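Local coordinates for multiheme cytochrome cf (Carboxydothermus ferrireducens DSM 11255, PDB 6QVM), which probably passes electrons through its eleven hemes, from its seat in the S-layer to insoluble extracellular Fe(III), at residues A[498-508]-A[520-531]; A[612-623]-A[647-658]. One frame throughout, in Å; residues are numbered along the deposited sequence.

The two contacts show how a heme-rich chain with little regular structure is held together, each joining segments close in sequence. Contact 1, partly buried, ties the loop after a heme-binding motif to helix 519-524 and the turn beyond it; a buried carboxylate and backbone hydrogen bonds do most of this work, helped by a phenylalanine pair. Contact 2 is the more buried: helices 606-628 and 641-652 meet through aliphatic side chains, with one indole hydrogen bond to the following turn. The centres of contacts 1 and 2 lie about 17 Å apart. Helix 641-652 joins them, since I649 packs on V522, F506 and F531 of contact 1. Each contact also borders heme c.

Contact 1: A[498-508]-A[520-531]; sequences MECHTGEGFTA and KEVFTGQLGASF. With HEC (heme c), chain M.
E521 reaches from its helix to gather the loop T502-E504. CB points toward the loop; CG, beside the backbone N (chi1 -69°), rests at the edge of the F506 ring, 4.0 Å from F506 CE1. A bend at chi2 then turns the carboxylate to the loop, its plane nearly perpendicular to the F506 ring. E521 OE1 accepts the T502 OG1 hydroxyl at 2.7 Å on its syn lone pair, and takes a weak bond from E504 N. The other oxygen, E521 OE2, is met on its syn side by G503 N at 3.1 Å, tilted out of the carboxylate plane, with an almost straight N-H (172°).

Nearby, K520 N donates to H501 O (3.0 Å), while the aliphatic part of K520 crosses M498 at about a right angle. Farther on, F506 CE2 comes to 3.5 Å from F531 CZ, rim to rim, and A508 N bonds to S530 OG at 3.1 Å.

The chemistry is that of the CXXCH heme-attachment motif of c-type cytochromes, here ending in C500 and H501: C500 is bonded covalently to heme c, and H501 shares its iron with H414. The helix thus grips the chain immediately beyond an iron ligand, through a buried acid with a donor on each oxygen; nearby E504, though poorly ordered, might raise the acid's proton affinity, while those donors should oppose this.

Contact 2: A[612-623]-A[647-658]; sequences WTDKVDTRVNNI and AGIVAADASHGI. With HEC (heme c), chain N.
V620 and V616 each set CG1 against V650 CG1, forming the tightly packed part of this contact. V620 CG1 approaches V650 CG1 to 3.7 Å, and V616 CG1 lies 3.9 Å from that same methyl. One turn on, I623 CG2 meets A647 CB at 3.6 Å. The axes of 612-623 and 647-652 approach to 9.7 Å and cross at -134°.

Beyond helix 641-652 the chain enters a type I' turn, S655-I658. With CG anti to the backbone N (chi1 170°), the W612 indole extends to the turn, where W612 NE1 donates to H656 O at 2.9 Å, in the carbonyl plane. The bond is bent (137°), the oxygen tilted from the indole plane. The I658 side chain runs past the indole in the opposite direction, its CD1 nearing W612 CD1, and V616 CG2 sits over one ring face, toward its rim. A phenylalanine in place of W612 would probably leave the H656 carbonyl without this donor and the turn less firmly tied to the helix.

The H656 imidazole lies on the looser, partly exposed side. D617 holds its carboxylate over one ring face, the planes nearly perpendicular, with OD2 4.1 Å above the ring centre. D617 OD1 comes within 3.2 Å of H656 ND1, but at an angle too poor for a hydrogen bond.

Apolar contacts thus fill the interface between the helices, whereas one indole hydrogen bond ties to helix 606-628 the turn whose S655 and I658 line a heme c; any attraction between D617 and H656 is probably electrostatic.

Contact 1: A[498-508]-A[520-531]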
loop_
_atom_site.group_PDB
_atom_site.type_symbol
_atom_site.label_atom_id
_atom_site.label_comp_id
_atom_site.label_asym_id
_atom_site.label_seq_id
_atom_site.Cartn_x
_atom_site.Cartn_y
_atom_site.Cartn_z
ATOM N N MET A 498 -8.725 16.506 -13.997
ATOM C CA MET A 498 -9.160 16.722 -15.369
ATOM C C MET A 498 -9.286 15.423 -16.158
ATOM O O MET A 498 -9.896 15.430 -17.230
ATOM C CB MET A 498 -8.197 17.677 -16.076
ATOM C CG MET A 498 -8.084 19.048 -15.419
ATOM S SD MET A 498 -7.126 20.236 -16.377
ATOM C CE MET A 498 -5.667 19.268 -16.746
ATOM N N GLU A 499 -8.732 14.315 -15.657
ATOM C CA GLU A 499 -8.883 13.035 -16.343
ATOM C C GLU A 499 -10.340 12.586 -16.385
ATOM O O GLU A 499 -10.773 11.975 -17.370
ATOM C CB GLU A 499 -8.017 11.970 -15.666
ATOM C CG GLU A 499 -8.199 10.567 -16.230
ATOM C CD GLU A 499 -7.815 9.484 -15.242
ATOM O OE1 GLU A 499 -7.918 8.291 -15.598
ATOM O OE2 GLU A 499 -7.412 9.827 -14.110
ATOM N N CYS A 500 -11.108 12.879 -15.336
ATOM C CA CYS A 500 -12.518 12.525 -15.275
ATOM C C CYS A 500 -13.451 13.690 -15.566
ATOM O O CYS A 500 -14.508 13.479 -16.159
ATOM C CB CYS A 500 -12.872 11.955 -13.896
ATOM S SG CYS A 500 -12.041 10.408 -13.433
ATOM N N HIS A 501 -13.086 14.906 -15.169
ATOM C CA HIS A 501 -13.942 16.075 -15.357
ATOM C C HIS A 501 -13.649 16.778 -16.677
ATOM O O HIS A 501 -13.436 17.990 -16.745
ATOM C CB HIS A 501 -13.791 17.017 -14.172
ATOM C CG HIS A 501 -14.201 16.404 -12.872
ATOM N ND1 HIS A 501 -15.443 16.607 -12.312
ATOM C CD2 HIS A 501 -13.545 15.560 -12.040
ATOM C CE1 HIS A 501 -15.529 15.930 -11.180
ATOM N NE2 HIS A 501 -14.390 15.288 -10.992
ATOM N N THR A 502 -13.621 15.992 -17.745
ATOM C CA THR A 502 -13.470 16.485 -19.100
ATOM C C THR A 502 -14.734 16.184 -19.896
ATOM O O THR A 502 -15.403 15.171 -19.671
ATOM C CB THR A 502 -12.247 15.856 -19.781
ATOM O OG1 THR A 502 -12.117 16.372 -21.111
ATOM C CG2 THR A 502 -12.381 14.339 -19.832
ATOM N N GLY A 503 -15.071 17.089 -20.812
ATOM C CA GLY A 503 -16.176 16.880 -21.726
ATOM C C GLY A 503 -15.680 16.237 -23.003
ATOM O O GLY A 503 -16.163 15.173 -23.400
ATOM N N GLU A 504 -14.717 16.899 -23.648
ATOM C CA GLU A 504 -13.922 16.343 -24.738
ATOM C C GLU A 504 -14.750 15.845 -25.918
ATOM O O GLU A 504 -15.364 14.776 -25.856
ATOM C CB GLU A 504 -13.036 15.213 -24.215
ATOM C CG GLU A 504 -12.248 14.494 -25.306
ATOM C CD GLU A 504 -11.079 15.298 -25.856
ATOM O OE1 GLU A 504 -11.057 16.539 -25.711
ATOM O OE2 GLU A 504 -10.173 14.674 -26.446
ATOM N N GLY A 505 -14.741 16.601 -27.010
ATOM C CA GLY A 505 -15.412 16.166 -28.217
ATOM C C GLY A 505 -16.581 17.051 -28.595
ATOM O O GLY A 505 -16.782 17.339 -29.779
ATOM N N PHE A 506 -17.351 17.486 -27.595
ATOM C CA PHE A 506 -18.515 18.338 -27.816
ATOM C C PHE A 506 -18.156 19.516 -28.710
ATOM O O PHE A 506 -17.092 20.124 -28.559
ATOM C CB PHE A 506 -19.064 18.843 -26.476
ATOM C CG PHE A 506 -18.246 19.944 -25.853
ATOM C CD1 PHE A 506 -17.186 19.650 -25.015
ATOM C CD2 PHE A 506 -18.542 21.275 -26.106
ATOM C CE1 PHE A 506 -16.431 20.665 -24.442
ATOM C CE2 PHE A 506 -17.797 22.290 -25.539
ATOM C CZ PHE A 506 -16.739 21.987 -24.706
ATOM N N THR A 507 -19.042 19.828 -29.651
ATOM C CA THR A 507 -18.789 20.878 -30.621
ATOM C C THR A 507 -19.797 22.007 -30.444
ATOM O O THR A 507 -20.645 21.982 -29.549
ATOM C CB THR A 507 -18.817 20.320 -32.045
ATOM O OG1 THR A 507 -20.037 19.596 -32.248
ATOM C CG2 THR A 507 -17.628 19.399 -32.287
ATOM N N ALA A 508 -19.674 23.017 -31.308
ATOM C CA ALA A 508 -20.521 24.199 -31.212
ATOM C C ALA A 508 -22.002 23.878 -31.385
ATOM O O ALA A 508 -22.848 24.693 -31.006
ATOM C CB ALA A 508 -20.089 25.232 -32.253
ATOM N N LYS A 520 -12.554 20.777 -17.372
ATOM C CA LYS A 520 -11.227 20.905 -17.971
ATOM C C LYS A 520 -11.215 21.979 -19.051
ATOM O O LYS A 520 -10.354 22.865 -19.058
ATOM C CB LYS A 520 -10.774 19.562 -18.550
ATOM C CG LYS A 520 -9.497 19.648 -19.387
ATOM C CD LYS A 520 -9.073 18.289 -19.914
ATOM C CE LYS A 520 -7.748 18.381 -20.653
ATOM N NZ LYS A 520 -7.245 17.039 -21.058
ATOM N N GLU A 521 -12.187 21.928 -19.962
ATOM C CA GLU A 521 -12.189 22.839 -21.100
ATOM C C GLU A 521 -12.513 24.269 -20.679
ATOM O O GLU A 521 -11.921 25.221 -21.200
ATOM C CB GLU A 521 -13.174 22.350 -22.157
ATOM C CG GLU A 521 -12.752 21.060 -22.866
ATOM C CD GLU A 521 -12.969 19.813 -22.023
ATOM O OE1 GLU A 521 -12.422 18.749 -22.377
ATOM O OE2 GLU A 521 -13.693 19.897 -21.010
ATOM N N VAL A 522 -13.463 24.446 -19.759
ATOM C CA VAL A 522 -13.768 25.787 -19.265
ATOM C C VAL A 522 -12.573 26.357 -18.515
ATOM O O VAL A 522 -12.145 27.492 -18.756
ATOM C CB VAL A 522 -15.022 25.758 -18.374
ATOM C CG1 VAL A 522 -15.210 27.104 -17.666
ATOM C CG2 VAL A 522 -16.243 25.401 -19.186
ATOM N N PHE A 523 -12.017 25.569 -17.593
ATOM C CA PHE A 523 -10.937 26.052 -16.740
ATOM C C PHE A 523 -9.675 26.342 -17.541
ATOM O O PHE A 523 -9.005 27.354 -17.304
ATOM C CB PHE A 523 -10.661 25.037 -15.631
ATOM C CG PHE A 523 -9.493 25.386 -14.758
ATOM C CD1 PHE A 523 -9.634 26.281 -13.708
ATOM C CD2 PHE A 523 -8.252 24.812 -14.977
ATOM C CE1 PHE A 523 -8.558 26.599 -12.900
ATOM C CE2 PHE A 523 -7.171 25.128 -14.176
ATOM C CZ PHE A 523 -7.323 26.023 -13.135
ATOM N N THR A 524 -9.326 25.467 -18.487
ATOM C CA THR A 524 -8.208 25.754 -19.376
ATOM C C THR A 524 -8.552 26.818 -20.411
ATOM O O THR A 524 -7.640 27.330 -21.066
ATOM C CB THR A 524 -7.741 24.483 -20.085
ATOM O OG1 THR A 524 -8.845 23.886 -20.775
ATOM C CG2 THR A 524 -7.168 23.489 -19.081
ATOM N N GLY A 525 -9.831 27.172 -20.549
ATOM C CA GLY A 525 -10.249 28.132 -21.554
ATOM C C GLY A 525 -10.110 27.660 -22.985
ATOM O O GLY A 525 -9.959 28.486 -23.888
ATOM N N GLN A 526 -10.144 26.350 -23.216
ATOM C CA GLN A 526 -9.965 25.764 -24.543
ATOM C C GLN A 526 -11.193 24.917 -24.863
ATOM O O GLN A 526 -11.287 23.759 -24.444
ATOM C CB GLN A 526 -8.687 24.930 -24.609
ATOM C CG GLN A 526 -7.418 25.695 -24.273
ATOM C CD GLN A 526 -6.163 24.907 -24.585
ATOM O OE1 GLN A 526 -5.983 24.420 -25.699
ATOM N NE2 GLN A 526 -5.288 24.773 -23.595
ATOM N N LEU A 527 -12.125 25.492 -25.625
ATOM C CA LEU A 527 -13.373 24.806 -25.928
ATOM C C LEU A 527 -13.258 23.857 -27.112
ATOM O O LEU A 527 -14.066 22.930 -27.226
ATOM C CB LEU A 527 -14.479 25.830 -26.187
ATOM C CG LEU A 527 -14.758 26.734 -24.987
ATOM C CD1 LEU A 527 -15.944 27.643 -25.256
ATOM C CD2 LEU A 527 -14.986 25.899 -23.735
ATOM N N GLY A 528 -12.279 24.058 -27.989
ATOM C CA GLY A 528 -12.111 23.177 -29.126
ATOM C C GLY A 528 -12.140 23.898 -30.456
ATOM O O GLY A 528 -12.576 25.050 -30.538
ATOM N N ALA A 529 -11.677 23.215 -31.507
ATOM C CA ALA A 529 -11.536 23.842 -32.816
ATOM C C ALA A 529 -12.865 24.384 -33.330
ATOM O O ALA A 529 -12.934 25.525 -33.795
ATOM C CB ALA A 529 -10.932 22.851 -33.809
ATOM N N SER A 530 -13.934 23.586 -33.244
ATOM C CA SER A 530 -15.206 23.954 -33.856
ATOM C C SER A 530 -15.825 25.216 -33.266
ATOM O O SER A 530 -16.828 25.697 -33.799
ATOM C CB SER A 530 -16.204 22.796 -33.746
ATOM O OG SER A 530 -16.864 22.828 -32.496
ATOM N N PHE A 531 -15.273 25.754 -32.178
ATOM C CA PHE A 531 -15.731 27.043 -31.677
ATOM C C PHE A 531 -14.982 28.200 -32.313
ATOM O O PHE A 531 -15.263 29.360 -31.979
ATOM C CB PHE A 531 -15.606 27.094 -30.154
ATOM C CG PHE A 531 -16.607 26.215 -29.440
ATOM C CD1 PHE A 531 -16.456 24.837 -29.427
ATOM C CD2 PHE A 531 -17.699 26.763 -28.791
ATOM C CE1 PHE A 531 -17.378 24.029 -28.783
ATOM C CE2 PHE A 531 -18.614 25.967 -28.145
ATOM C CZ PHE A 531 -18.456 24.601 -28.138
HETATM FE FE HEC M . -14.579 14.459 -9.196
HETATM C CHA HEC M . -17.889 14.605 -8.323
HETATM C CHB HEC M . -14.144 17.686 -8.097
HETATM C CHC HEC M . -11.187 14.066 -9.437
HETATM C CHD HEC M . -15.103 11.647 -11.066
HETATM N NA HEC M . -15.784 15.888 -8.408
HETATM C C1A HEC M . -17.118 15.726 -8.083
HETATM C C2A HEC M . -17.562 16.947 -7.442
HETATM C C3A HEC M . -16.532 17.792 -7.380
HETATM C C4A HEC M . -15.399 17.146 -7.993
HETATM C CMA HEC M . -16.557 19.208 -6.778
HETATM C CAA HEC M . -18.973 17.205 -6.887
HETATM C CBA HEC M . -18.842 16.790 -5.419
HETATM C CGA HEC M . -20.114 17.001 -4.649
HETATM O O1A HEC M . -20.946 17.852 -5.066
HETATM O O2A HEC M . -20.280 16.315 -3.604
HETATM N NB HEC M . -12.952 15.667 -8.855
HETATM C C1B HEC M . -12.999 16.940 -8.310
HETATM C C2B HEC M . -11.641 17.348 -8.010
HETATM C C3B HEC M . -10.814 16.349 -8.395
HETATM C C4B HEC M . -11.631 15.270 -8.928
HETATM C CMB HEC M . -11.262 18.730 -7.423
HETATM C CAB HEC M . -9.269 16.307 -8.292
HETATM C CBB HEC M . -8.798 16.380 -6.819
HETATM N NC HEC M . -13.377 13.159 -10.158
HETATM C C1C HEC M . -11.996 13.104 -10.027
HETATM C C2C HEC M . -11.531 11.857 -10.618
HETATM C C3C HEC M . -12.624 11.146 -11.000
HETATM C C4C HEC M . -13.796 11.981 -10.754
HETATM C CMC HEC M . -10.057 11.384 -10.577
HETATM C CAC HEC M . -12.700 9.754 -11.699
HETATM C CBC HEC M . -11.993 8.621 -10.920
HETATM N ND HEC M . -16.252 13.287 -9.613
HETATM C C1D HEC M . -16.223 12.182 -10.459
HETATM C C2D HEC M . -17.562 11.668 -10.597
HETATM C C3D HEC M . -18.448 12.591 -9.731
HETATM C C4D HEC M . -17.539 13.568 -9.166
HETATM C CMD HEC M . -17.943 10.447 -11.458
HETATM C CAD HEC M . -19.980 12.562 -9.487
HETATM C CBD HEC M . -20.559 11.149 -9.394
HETATM C CGD HEC M . -21.916 11.183 -8.732
HETATM O O1D HEC M . -22.629 12.218 -8.837
HETATM O O2D HEC M . -22.290 10.160 -8.101
#

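Contact 2: A[612-623]-A[647-658]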
loop_
_atom_site.group_PDB
_atom_site.type_symbol
_atom_site.label_atom_id
_atom_site.label_comp_id
_atom_site.label_asym_id
_atom_site.label_seq_id
_atom_site.Cartn_x
_atom_site.Cartn_y
_atom_site.Cartn_z
ATOM N N TRP A 612 -21.500 38.188 -8.192
ATOM C CA TRP A 612 -21.085 37.534 -9.429
ATOM C C TRP A 612 -21.909 36.281 -9.711
ATOM O O TRP A 612 -22.239 36.004 -10.868
ATOM C CB TRP A 612 -19.595 37.190 -9.384
ATOM C CG TRP A 612 -19.175 36.306 -10.525
ATOM C CD1 TRP A 612 -19.254 34.942 -10.577
ATOM C CD2 TRP A 612 -18.634 36.723 -11.782
ATOM N NE1 TRP A 612 -18.796 34.485 -11.786
ATOM C CE2 TRP A 612 -18.403 35.557 -12.544
ATOM C CE3 TRP A 612 -18.316 37.968 -12.336
ATOM C CZ2 TRP A 612 -17.881 35.600 -13.834
ATOM C CZ3 TRP A 612 -17.790 38.009 -13.613
ATOM C CH2 TRP A 612 -17.577 36.831 -14.349
ATOM N N THR A 613 -22.241 35.506 -8.673
ATOM C CA THR A 613 -22.872 34.206 -8.885
ATOM C C THR A 613 -24.334 34.349 -9.299
ATOM O O THR A 613 -24.776 33.689 -10.244
ATOM C CB THR A 613 -22.728 33.338 -7.634
ATOM O OG1 THR A 613 -21.772 32.297 -7.896
ATOM C CG2 THR A 613 -24.064 32.719 -7.231
ATOM N N ASP A 614 -25.088 35.232 -8.634
ATOM C CA ASP A 614 -26.445 35.524 -9.089
ATOM C C ASP A 614 -26.418 36.059 -10.510
ATOM O O ASP A 614 -27.140 35.578 -11.388
ATOM C CB ASP A 614 -27.116 36.543 -8.168
ATOM C CG ASP A 614 -27.309 36.035 -6.752
ATOM O OD1 ASP A 614 -27.394 34.807 -6.562
ATOM O OD2 ASP A 614 -27.392 36.877 -5.828
ATOM N N LYS A 615 -25.554 37.044 -10.747
ATOM C CA LYS A 615 -25.466 37.712 -12.038
ATOM C C LYS A 615 -25.163 36.741 -13.172
ATOM O O LYS A 615 -25.552 36.992 -14.317
ATOM C CB LYS A 615 -24.422 38.819 -11.926
ATOM C CG LYS A 615 -23.939 39.429 -13.214
ATOM C CD LYS A 615 -22.825 40.414 -12.902
ATOM C CE LYS A 615 -22.186 40.961 -14.163
ATOM N NZ LYS A 615 -21.453 39.904 -14.909
ATOM N N VAL A 616 -24.493 35.629 -12.881
ATOM C CA VAL A 616 -24.245 34.626 -13.911
ATOM C C VAL A 616 -25.429 33.670 -14.028
ATOM O O VAL A 616 -25.845 33.341 -15.139
ATOM C CB VAL A 616 -22.921 33.882 -13.638
ATOM C CG1 VAL A 616 -22.722 32.747 -14.644
ATOM C CG2 VAL A 616 -21.764 34.858 -13.717
ATOM N N ASP A 617 -25.996 33.223 -12.899
ATOM C CA ASP A 617 -27.187 32.373 -12.936
ATOM C C ASP A 617 -28.320 33.051 -13.695
ATOM O O ASP A 617 -28.970 32.438 -14.547
ATOM C CB ASP A 617 -27.634 32.022 -11.517
ATOM C CG ASP A 617 -26.643 31.125 -10.796
ATOM O OD1 ASP A 617 -25.963 30.317 -11.471
ATOM O OD2 ASP A 617 -26.550 31.232 -9.554
ATOM N N THR A 618 -28.582 34.317 -13.373
ATOM C CA THR A 618 -29.578 35.117 -14.073
ATOM C C THR A 618 -29.390 35.035 -15.581
ATOM O O THR A 618 -30.312 34.687 -16.325
ATOM C CB THR A 618 -29.474 36.571 -13.611
ATOM O OG1 THR A 618 -29.827 36.650 -12.230
ATOM C CG2 THR A 618 -30.370 37.463 -14.446
ATOM N N ARG A 619 -28.164 35.299 -16.035
ATOM C CA ARG A 619 -27.937 35.475 -17.465
ATOM C C ARG A 619 -28.049 34.165 -18.231
ATOM O O ARG A 619 -28.460 34.176 -19.395
ATOM C CB ARG A 619 -26.581 36.138 -17.710
ATOM C CG ARG A 619 -26.549 37.620 -17.342
ATOM C CD ARG A 619 -25.189 38.229 -17.654
ATOM N NE ARG A 619 -24.863 38.123 -19.077
ATOM C CZ ARG A 619 -23.700 38.482 -19.615
ATOM N NH1 ARG A 619 -22.731 38.964 -18.846
ATOM N NH2 ARG A 619 -23.512 38.369 -20.928
ATOM N N VAL A 620 -27.693 33.033 -17.617
ATOM C CA VAL A 620 -27.859 31.772 -18.336
ATOM C C VAL A 620 -29.325 31.357 -18.365
ATOM O O VAL A 620 -29.815 30.877 -19.391
ATOM C CB VAL A 620 -26.970 30.649 -17.760
ATOM C CG1 VAL A 620 -25.619 30.627 -18.450
ATOM C CG2 VAL A 620 -26.824 30.754 -16.250
ATOM N N ASN A 621 -30.051 31.539 -17.257
ATOM C CA ASN A 621 -31.456 31.143 -17.221
ATOM C C ASN A 621 -32.273 31.888 -18.271
ATOM O O ASN A 621 -33.097 31.288 -18.969
ATOM C CB ASN A 621 -32.035 31.380 -15.829
ATOM C CG ASN A 621 -31.607 30.323 -14.831
ATOM O OD1 ASN A 621 -31.342 29.179 -15.194
ATOM N ND2 ASN A 621 -31.555 30.701 -13.562
ATOM N N ASN A 622 -32.036 33.191 -18.419
ATOM C CA ASN A 622 -32.754 34.004 -19.392
ATOM C C ASN A 622 -32.328 33.714 -20.828
ATOM O O ASN A 622 -32.917 34.277 -21.756
ATOM C CB ASN A 622 -32.559 35.484 -19.058
ATOM C CG ASN A 622 -32.886 35.802 -17.611
ATOM O OD1 ASN A 622 -33.064 34.900 -16.796
ATOM N ND2 ASN A 622 -32.963 37.086 -17.286
ATOM N N ILE A 623 -31.330 32.856 -21.033
ATOM C CA ILE A 623 -30.971 32.403 -22.372
ATOM C C ILE A 623 -31.643 31.059 -22.615
ATOM O O ILE A 623 -32.039 30.738 -23.742
ATOM C CB ILE A 623 -29.442 32.312 -22.548
ATOM C CG1 ILE A 623 -28.805 33.703 -22.553
ATOM C CG2 ILE A 623 -29.082 31.590 -23.840
ATOM C CD1 ILE A 623 -27.304 33.680 -22.733
ATOM N N ALA A 647 -24.468 28.562 -23.930
ATOM C CA ALA A 647 -25.018 28.770 -22.601
ATOM C C ALA A 647 -25.143 27.478 -21.817
ATOM O O ALA A 647 -25.207 27.522 -20.583
ATOM C CB ALA A 647 -26.389 29.443 -22.693
ATOM N N GLY A 648 -25.184 26.337 -22.508
ATOM C CA GLY A 648 -25.154 25.063 -21.812
ATOM C C GLY A 648 -23.817 24.804 -21.147
ATOM O O GLY A 648 -23.748 24.156 -20.098
ATOM N N ILE A 649 -22.738 25.309 -21.752
ATOM C CA ILE A 649 -21.399 25.107 -21.205
ATOM C C ILE A 649 -21.278 25.767 -19.838
ATOM O O ILE A 649 -20.783 25.163 -18.881
ATOM C CB ILE A 649 -20.336 25.632 -22.186
ATOM C CG1 ILE A 649 -20.250 24.722 -23.413
ATOM C CG2 ILE A 649 -18.989 25.723 -21.500
ATOM C CD1 ILE A 649 -19.504 25.346 -24.592
ATOM N N VAL A 650 -21.747 27.012 -19.719
ATOM C CA VAL A 650 -21.751 27.694 -18.431
ATOM C C VAL A 650 -22.646 26.972 -17.429
ATOM O O VAL A 650 -22.442 27.087 -16.215
ATOM C CB VAL A 650 -22.172 29.167 -18.630
ATOM C CG1 VAL A 650 -22.148 29.930 -17.313
ATOM C CG2 VAL A 650 -21.264 29.835 -19.656
ATOM N N ALA A 651 -23.623 26.202 -17.912
ATOM C CA ALA A 651 -24.512 25.453 -17.033
ATOM C C ALA A 651 -23.933 24.102 -16.623
ATOM O O ALA A 651 -23.997 23.735 -15.447
ATOM C CB ALA A 651 -25.873 25.255 -17.703
ATOM N N ALA A 652 -23.372 23.350 -17.572
ATOM C CA ALA A 652 -22.813 22.042 -17.241
ATOM C C ALA A 652 -21.514 22.178 -16.455
ATOM O O ALA A 652 -21.226 21.356 -15.577
ATOM C CB ALA A 652 -22.596 21.225 -18.509
ATOM N N ASP A 653 -20.713 23.202 -16.763
ATOM C CA ASP A 653 -19.531 23.493 -15.956
ATOM C C ASP A 653 -19.902 23.662 -14.487
ATOM O O ASP A 653 -19.129 23.300 -13.594
ATOM C CB ASP A 653 -18.837 24.745 -16.494
ATOM C CG ASP A 653 -17.684 25.202 -15.620
ATOM O OD1 ASP A 653 -16.587 24.603 -15.717
ATOM O OD2 ASP A 653 -17.880 26.168 -14.847
ATOM N N ALA A 654 -21.075 24.236 -14.224
ATOM C CA ALA A 654 -21.713 24.244 -12.910
ATOM C C ALA A 654 -20.915 24.992 -11.856
ATOM O O ALA A 654 -21.102 24.756 -10.657
ATOM C CB ALA A 654 -21.997 22.817 -12.424
ATOM N N SER A 655 -20.040 25.905 -12.266
ATOM C CA SER A 655 -19.260 26.698 -11.326
ATOM C C SER A 655 -19.735 28.139 -11.244
ATOM O O SER A 655 -19.087 28.956 -10.579
ATOM C CB SER A 655 -17.781 26.668 -11.710
ATOM O OG SER A 655 -17.510 27.529 -12.804
ATOM N N HIS A 656 -20.854 28.460 -11.897
ATOM C CA HIS A 656 -21.338 29.835 -12.017
ATOM C C HIS A 656 -20.274 30.731 -12.648
ATOM O O HIS A 656 -20.122 31.902 -12.289
ATOM C CB HIS A 656 -21.786 30.398 -10.669
ATOM C CG HIS A 656 -22.644 29.463 -9.878
ATOM N ND1 HIS A 656 -23.522 28.580 -10.469
ATOM C CD2 HIS A 656 -22.751 29.265 -8.544
ATOM C CE1 HIS A 656 -24.137 27.882 -9.530
ATOM N NE2 HIS A 656 -23.689 28.280 -8.353
ATOM N N GLY A 657 -19.514 30.163 -13.579
ATOM C CA GLY A 657 -18.485 30.899 -14.278
ATOM C C GLY A 657 -17.213 31.162 -13.501
ATOM O O GLY A 657 -16.313 31.827 -14.029
ATOM N N ILE A 658 -17.101 30.656 -12.270
ATOM C CA ILE A 658 -15.886 30.862 -11.489
ATOM C C ILE A 658 -14.702 30.137 -12.122
ATOM O O ILE A 658 -13.571 30.635 -12.086
ATOM C CB ILE A 658 -16.113 30.422 -10.032
ATOM C CG1 ILE A 658 -17.151 31.324 -9.361
ATOM C CG2 ILE A 658 -14.811 30.452 -9.252
ATOM C CD1 ILE A 658 -16.667 32.742 -9.148
HETATM FE FE HEC N . -14.530 23.855 -9.442
HETATM C CHA HEC N . -17.908 23.638 -9.032
HETATM C CHB HEC N . -14.531 20.653 -10.844
HETATM C CHC HEC N . -11.254 24.182 -10.242
HETATM C CHD HEC N . -14.419 26.840 -7.678
HETATM N NA HEC N . -15.925 22.412 -9.854
HETATM C C1A HEC N . -17.274 22.541 -9.586
HETATM C C2A HEC N . -17.925 21.313 -10.000
HETATM C C3A HEC N . -16.999 20.489 -10.492
HETATM C C4A HEC N . -15.727 21.164 -10.414
HETATM C CMA HEC N . -17.257 19.069 -11.034
HETATM C CAA HEC N . -19.431 21.018 -9.882
HETATM C CBA HEC N . -19.663 20.641 -8.433
HETATM C CGA HEC N . -21.117 20.796 -8.107
HETATM O O1A HEC N . -21.432 21.477 -7.099
HETATM O O2A HEC N . -21.959 20.238 -8.855
HETATM N NB HEC N . -13.145 22.623 -10.349
HETATM C C1B HEC N . -13.376 21.393 -10.940
HETATM C C2B HEC N . -12.192 21.016 -11.683
HETATM C C3B HEC N . -11.271 21.989 -11.509
HETATM C C4B HEC N . -11.862 23.020 -10.667
HETATM C CMB HEC N . -12.046 19.689 -12.466
HETATM C CAB HEC N . -9.839 22.041 -12.097
HETATM C CBB HEC N . -9.868 22.076 -13.642
HETATM N NC HEC N . -13.115 25.237 -9.002
HETATM C C1C HEC N . -11.810 25.173 -9.456
HETATM C C2C HEC N . -11.103 26.347 -8.980
HETATM C C3C HEC N . -11.980 27.114 -8.300
HETATM C C4C HEC N . -13.256 26.414 -8.287
HETATM C CMC HEC N . -9.631 26.679 -9.313
HETATM C CAC HEC N . -11.705 28.474 -7.599
HETATM C CBC HEC N . -11.312 29.563 -8.621
HETATM N ND HEC N . -15.946 25.060 -8.494
HETATM C C1D HEC N . -15.662 26.256 -7.835
HETATM C C2D HEC N . -16.900 26.802 -7.337
HETATM C C3D HEC N . -17.996 25.808 -7.748
HETATM C C4D HEC N . -17.309 24.756 -8.473
HETATM C CMD HEC N . -17.081 28.109 -6.542
HETATM C CAD HEC N . -19.506 25.939 -7.448
HETATM C CBD HEC N . -19.930 24.755 -6.586
HETATM C CGD HEC N . -20.666 25.230 -5.359
HETATM O O1D HEC N . -20.317 24.766 -4.238
HETATM O O2D HEC N . -21.596 26.072 -5.495
#